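Local coordinates for protein luciferase-like monooxygenase (Streptomyces bottropensis, PDB 4US5) that probably works as a flavin-dependent monooxygenase of the bacterial luciferase family, putting oxygen into an organic substrate, at residues P217-C229 with M301-M315. Sequence-based numbering, arbitrary orientation.
Sequences PSPRPILSVVVCC and MADATGAEELGVVSM. With NA (sodium ion), chain M.
Strands 221-229 and 309-313 run parallel, their axes 28° apart, as neighbouring staves of the luciferase-like TIM barrel, joined by a ladder of backbone bonds from L223 N on E309 O to V227 N on V313 O; E308 N bonds P221 O just before it. G311 sits against S224, CA to CA 4.2 Å, where a glycine fits because a CB would lie 3.1 Å from S224 OG. At the N-terminal end R220 and E308 form a salt bridge: R220 NE donates to the syn lone pair of E308 OE1, which lies in the guanidinium plane (2.9 Å, nearly straight). A water spans R220 NH2, E308 OE1 and E309 OE2, while S8 and R42 hold E309. With an alanine at E308, R220 NE would probably lose its carboxylate mate and the water one acceptor, leaving the guanidinium less firmly held. Toward helix 291-305, L223 has CG anti to its backbone N (chi1 -165°), which brings CD2 to 4.0 Å from M301 CB, while V225 CG1 meets the CE methyl of selenomethionine M301. On the other face V226 CG2 packs on V313 CG1. Past the strand, S314 O binds a sodium ion at 2.9 Å.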
loop_
_atom_site.group_PDB
_atom_site.type_symbol
_atom_site.label_atom_id
_atom_site.label_comp_id
_atom_site.label_asym_id
_atom_site.label_seq_id
_atom_site.Cartn_x
_atom_site.Cartn_y
_atom_site.Cartn_z
ATOM N N PRO B 217 -25.418 13.795 -6.035
ATOM C CA PRO B 217 -26.767 14.160 -6.486
ATOM C C PRO B 217 -26.926 14.228 -7.995
ATOM O O PRO B 217 -28.039 14.117 -8.491
ATOM C CB PRO B 217 -26.964 15.544 -5.890
ATOM C CG PRO B 217 -25.603 16.114 -5.805
ATOM C CD PRO B 217 -24.731 14.939 -5.425
ATOM N N SER B 218 -25.818 14.443 -8.712
ATOM C CA SER B 218 -25.853 14.571 -10.181
ATOM C C SER B 218 -24.719 13.724 -10.825
ATOM O O SER B 218 -23.750 13.349 -10.128
ATOM C CB SER B 218 -25.729 16.043 -10.557
ATOM O OG SER B 218 -24.598 16.606 -9.940
ATOM N N PRO B 219 -24.844 13.394 -12.122
ATOM C CA PRO B 219 -23.786 12.629 -12.795
ATOM C C PRO B 219 -22.442 13.328 -12.667
ATOM O O PRO B 219 -22.373 14.552 -12.692
ATOM C CB PRO B 219 -24.245 12.592 -14.258
ATOM C CG PRO B 219 -25.721 12.854 -14.209
ATOM C CD PRO B 219 -25.935 13.758 -13.046
ATOM N N ARG B 220 -21.376 12.552 -12.497
ATOM C CA ARG B 220 -20.033 13.099 -12.429
ATOM C C ARG B 220 -19.148 12.310 -13.416
ATOM O O ARG B 220 -18.506 11.364 -13.035
ATOM C CB ARG B 220 -19.496 12.976 -11.008
ATOM C CG ARG B 220 -20.316 13.747 -9.975
ATOM C CD ARG B 220 -19.919 15.224 -9.863
ATOM N NE ARG B 220 -18.477 15.420 -10.022
ATOM C CZ ARG B 220 -17.571 15.128 -9.088
ATOM N NH1 ARG B 220 -17.944 14.606 -7.927
ATOM N NH2 ARG B 220 -16.276 15.349 -9.322
ATOM N N PRO B 221 -19.190 12.680 -14.700
ATOM C CA PRO B 221 -18.474 11.942 -15.719
ATOM C C PRO B 221 -17.050 12.463 -15.970
ATOM O O PRO B 221 -16.833 13.674 -16.127
ATOM C CB PRO B 221 -19.367 12.119 -16.976
ATOM C CG PRO B 221 -20.429 13.118 -16.621
ATOM C CD PRO B 221 -20.061 13.709 -15.301
ATOM N N ILE B 222 -16.114 11.527 -16.074
ATOM C CA ILE B 222 -14.765 11.781 -16.547
ATOM C C ILE B 222 -14.571 10.964 -17.825
ATOM O O ILE B 222 -15.016 9.813 -17.902
ATOM C CB ILE B 222 -13.725 11.307 -15.482
ATOM C CG1 ILE B 222 -13.713 12.301 -14.329
ATOM C CG2 ILE B 222 -12.340 11.154 -16.086
ATOM C CD1 ILE B 222 -12.716 11.962 -13.230
ATOM N N LEU B 223 -13.872 11.527 -18.795
ATOM C CA LEU B 223 -13.471 10.798 -19.971
ATOM C C LEU B 223 -11.957 10.525 -19.938
ATOM O O LEU B 223 -11.173 11.471 -19.892
ATOM C CB LEU B 223 -13.805 11.626 -21.198
ATOM C CG LEU B 223 -13.797 10.947 -22.552
ATOM C CD1 LEU B 223 -14.817 9.826 -22.603
ATOM C CD2 LEU B 223 -14.065 11.980 -23.630
ATOM N N SER B 224 -11.570 9.253 -19.891
ATOM C CA SER B 224 -10.164 8.884 -19.959
ATOM C C SER B 224 -9.737 8.727 -21.386
ATOM O O SER B 224 -10.360 7.976 -22.158
ATOM C CB SER B 224 -9.870 7.637 -19.144
ATOM O OG SER B 224 -10.216 7.887 -17.804
ATOM N N VAL B 225 -8.665 9.414 -21.728
ATOM C CA VAL B 225 -8.185 9.543 -23.087
ATOM C C VAL B 225 -6.673 9.420 -23.087
ATOM O O VAL B 225 -6.014 9.933 -22.195
ATOM C CB VAL B 225 -8.551 10.912 -23.710
ATOM C CG1 VAL B 225 -10.017 10.949 -24.113
ATOM C CG2 VAL B 225 -8.219 12.070 -22.777
ATOM N N VAL B 226 -6.139 8.762 -24.111
ATOM C CA VAL B 226 -4.748 8.854 -24.435
ATOM C C VAL B 226 -4.506 10.110 -25.255
ATOM O O VAL B 226 -5.244 10.418 -26.238
ATOM C CB VAL B 226 -4.271 7.628 -25.219
ATOM C CG1 VAL B 226 -2.929 7.867 -25.859
ATOM C CG2 VAL B 226 -4.204 6.430 -24.327
ATOM N N VAL B 227 -3.509 10.882 -24.841
ATOM C CA VAL B 227 -3.131 12.063 -25.575
ATOM C C VAL B 227 -1.635 12.067 -25.779
ATOM O O VAL B 227 -0.872 11.751 -24.861
ATOM C CB VAL B 227 -3.520 13.346 -24.831
ATOM C CG1 VAL B 227 -3.149 14.589 -25.630
ATOM C CG2 VAL B 227 -4.994 13.332 -24.477
ATOM N N CYS B 228 -1.227 12.421 -26.989
ATOM C CA CYS B 228 0.168 12.612 -27.320
ATOM C C CYS B 228 0.323 13.996 -27.946
ATOM O O CYS B 228 -0.012 14.210 -29.124
ATOM C CB CYS B 228 0.595 11.506 -28.292
ATOM S SG CYS B 228 2.327 11.555 -28.740
ATOM N N CYS B 229 0.742 14.960 -27.123
ATOM C CA CYS B 229 0.807 16.364 -27.512
ATOM C C CYS B 229 2.274 16.839 -27.591
ATOM O O CYS B 229 3.117 16.474 -26.754
ATOM C CB CYS B 229 0.017 17.214 -26.539
ATOM S SG CYS B 229 -0.011 18.972 -26.945
HETATM N N MSE B 301 -15.035 16.385 -27.704
HETATM C CA MSE B 301 -15.346 15.120 -27.053
HETATM C C MSE B 301 -15.941 15.352 -25.704
HETATM O O MSE B 301 -16.929 14.720 -25.326
HETATM C CB MSE B 301 -14.079 14.257 -26.965
HETATM C CG MSE B 301 -13.651 13.804 -28.360
HETATM SE SE MSE B 301 -11.839 13.114 -28.345
HETATM C CE MSE B 301 -12.226 11.463 -27.380
ATOM N N ALA B 302 -15.369 16.281 -24.966
ATOM C CA ALA B 302 -15.915 16.655 -23.657
ATOM C C ALA B 302 -17.342 17.257 -23.728
ATOM O O ALA B 302 -18.204 16.905 -22.929
ATOM C CB ALA B 302 -14.974 17.588 -22.940
ATOM N N ASP B 303 -17.573 18.144 -24.689
ATOM C CA ASP B 303 -18.892 18.748 -24.877
ATOM C C ASP B 303 -19.913 17.667 -25.152
ATOM O O ASP B 303 -21.001 17.665 -24.577
ATOM C CB ASP B 303 -18.888 19.736 -26.052
ATOM C CG ASP B 303 -18.173 21.014 -25.742
ATOM O OD1 ASP B 303 -17.919 21.312 -24.572
ATOM O OD2 ASP B 303 -17.826 21.746 -26.691
ATOM N N ALA B 304 -19.560 16.737 -26.048
ATOM C CA ALA B 304 -20.486 15.696 -26.453
ATOM C C ALA B 304 -20.843 14.723 -25.337
ATOM O O ALA B 304 -21.966 14.235 -25.276
ATOM C CB ALA B 304 -19.945 14.945 -27.653
ATOM N N THR B 305 -19.862 14.421 -24.470
ATOM C CA THR B 305 -20.039 13.417 -23.458
ATOM C C THR B 305 -20.464 13.975 -22.109
ATOM O O THR B 305 -20.799 13.211 -21.221
ATOM C CB THR B 305 -18.732 12.626 -23.264
ATOM O OG1 THR B 305 -17.669 13.540 -22.945
ATOM C CG2 THR B 305 -18.388 11.847 -24.556
ATOM N N GLY B 306 -20.414 15.295 -21.951
ATOM C CA GLY B 306 -20.675 15.934 -20.674
ATOM C C GLY B 306 -19.551 15.726 -19.676
ATOM O O GLY B 306 -19.752 15.900 -18.491
ATOM N N ALA B 307 -18.357 15.406 -20.164
ATOM C CA ALA B 307 -17.222 15.151 -19.278
ATOM C C ALA B 307 -16.800 16.455 -18.572
ATOM O O ALA B 307 -16.663 17.480 -19.208
ATOM C CB ALA B 307 -16.064 14.577 -20.056
ATOM N N GLU B 308 -16.637 16.374 -17.259
ATOM C CA GLU B 308 -16.155 17.468 -16.434
ATOM C C GLU B 308 -14.611 17.559 -16.449
ATOM O O GLU B 308 -14.026 18.641 -16.281
ATOM C CB GLU B 308 -16.614 17.232 -14.989
ATOM C CG GLU B 308 -18.126 17.123 -14.813
ATOM C CD GLU B 308 -18.529 16.777 -13.388
ATOM O OE1 GLU B 308 -17.640 16.474 -12.563
ATOM O OE2 GLU B 308 -19.737 16.813 -13.088
ATOM N N GLU B 309 -13.976 16.401 -16.643
ATOM C CA GLU B 309 -12.522 16.292 -16.640
ATOM C C GLU B 309 -12.119 15.276 -17.648
ATOM O O GLU B 309 -12.873 14.345 -17.959
ATOM C CB GLU B 309 -11.918 15.776 -15.297
ATOM C CG GLU B 309 -12.400 16.438 -14.078
ATOM C CD GLU B 309 -11.909 15.778 -12.806
ATOM O OE1 GLU B 309 -10.872 15.037 -12.775
ATOM O OE2 GLU B 309 -12.572 16.060 -11.804
ATOM N N LEU B 310 -10.883 15.412 -18.108
ATOM C CA LEU B 310 -10.261 14.438 -18.957
ATOM C C LEU B 310 -9.192 13.785 -18.121
ATOM O O LEU B 310 -8.300 14.490 -17.605
ATOM C CB LEU B 310 -9.641 15.088 -20.180
ATOM C CG LEU B 310 -10.614 15.882 -21.059
ATOM C CD1 LEU B 310 -9.901 16.688 -22.104
ATOM C CD2 LEU B 310 -11.631 14.941 -21.676
ATOM N N GLY B 311 -9.259 12.465 -18.025
ATOM C CA GLY B 311 -8.189 11.648 -17.420
ATOM C C GLY B 311 -7.142 11.264 -18.482
ATOM O O GLY B 311 -7.385 10.441 -19.367
ATOM N N VAL B 312 -6.000 11.911 -18.431
ATOM C CA VAL B 312 -5.062 11.876 -19.541
ATOM C C VAL B 312 -4.031 10.813 -19.341
ATOM O O VAL B 312 -3.170 10.896 -18.416
ATOM C CB VAL B 312 -4.368 13.227 -19.761
ATOM C CG1 VAL B 312 -3.369 13.165 -20.905
ATOM C CG2 VAL B 312 -5.412 14.338 -20.010
ATOM N N VAL B 313 -4.080 9.841 -20.229
ATOM C CA VAL B 313 -3.211 8.681 -20.230
ATOM C C VAL B 313 -2.171 8.947 -21.323
ATOM O O VAL B 313 -2.455 9.620 -22.339
ATOM C CB VAL B 313 -4.017 7.405 -20.592
ATOM C CG1 VAL B 313 -3.153 6.176 -20.632
ATOM C CG2 VAL B 313 -5.169 7.199 -19.624
ATOM N N SER B 314 -0.972 8.405 -21.137
ATOM C CA SER B 314 0.063 8.506 -22.142
ATOM C C SER B 314 0.860 7.198 -22.294
ATOM O O SER B 314 1.012 6.420 -21.340
ATOM C CB SER B 314 0.970 9.692 -21.841
ATOM O OG SER B 314 1.524 9.596 -20.524
HETATM N N MSE B 315 1.346 6.964 -23.511
HETATM C CA MSE B 315 2.205 5.823 -23.824
HETATM C C MSE B 315 3.384 6.393 -24.576
HETATM O O MSE B 315 3.523 6.186 -25.768
HETATM C CB MSE B 315 1.446 4.823 -24.671
HETATM C CG MSE B 315 0.566 3.895 -23.835
HETATM SE SE MSE B 315 -1.131 4.753 -23.418
HETATM C CE MSE B 315 -2.157 3.192 -22.815
HETATM NA NA NA M . 3.745 7.438 -21.051
HETATM O O HOH W 1 -15.090 16.356 -11.837
HETATM O O HOH W 2 0.585 9.158 -25.312
HETATM O O HOH W 3 6.135 6.879 -20.021
#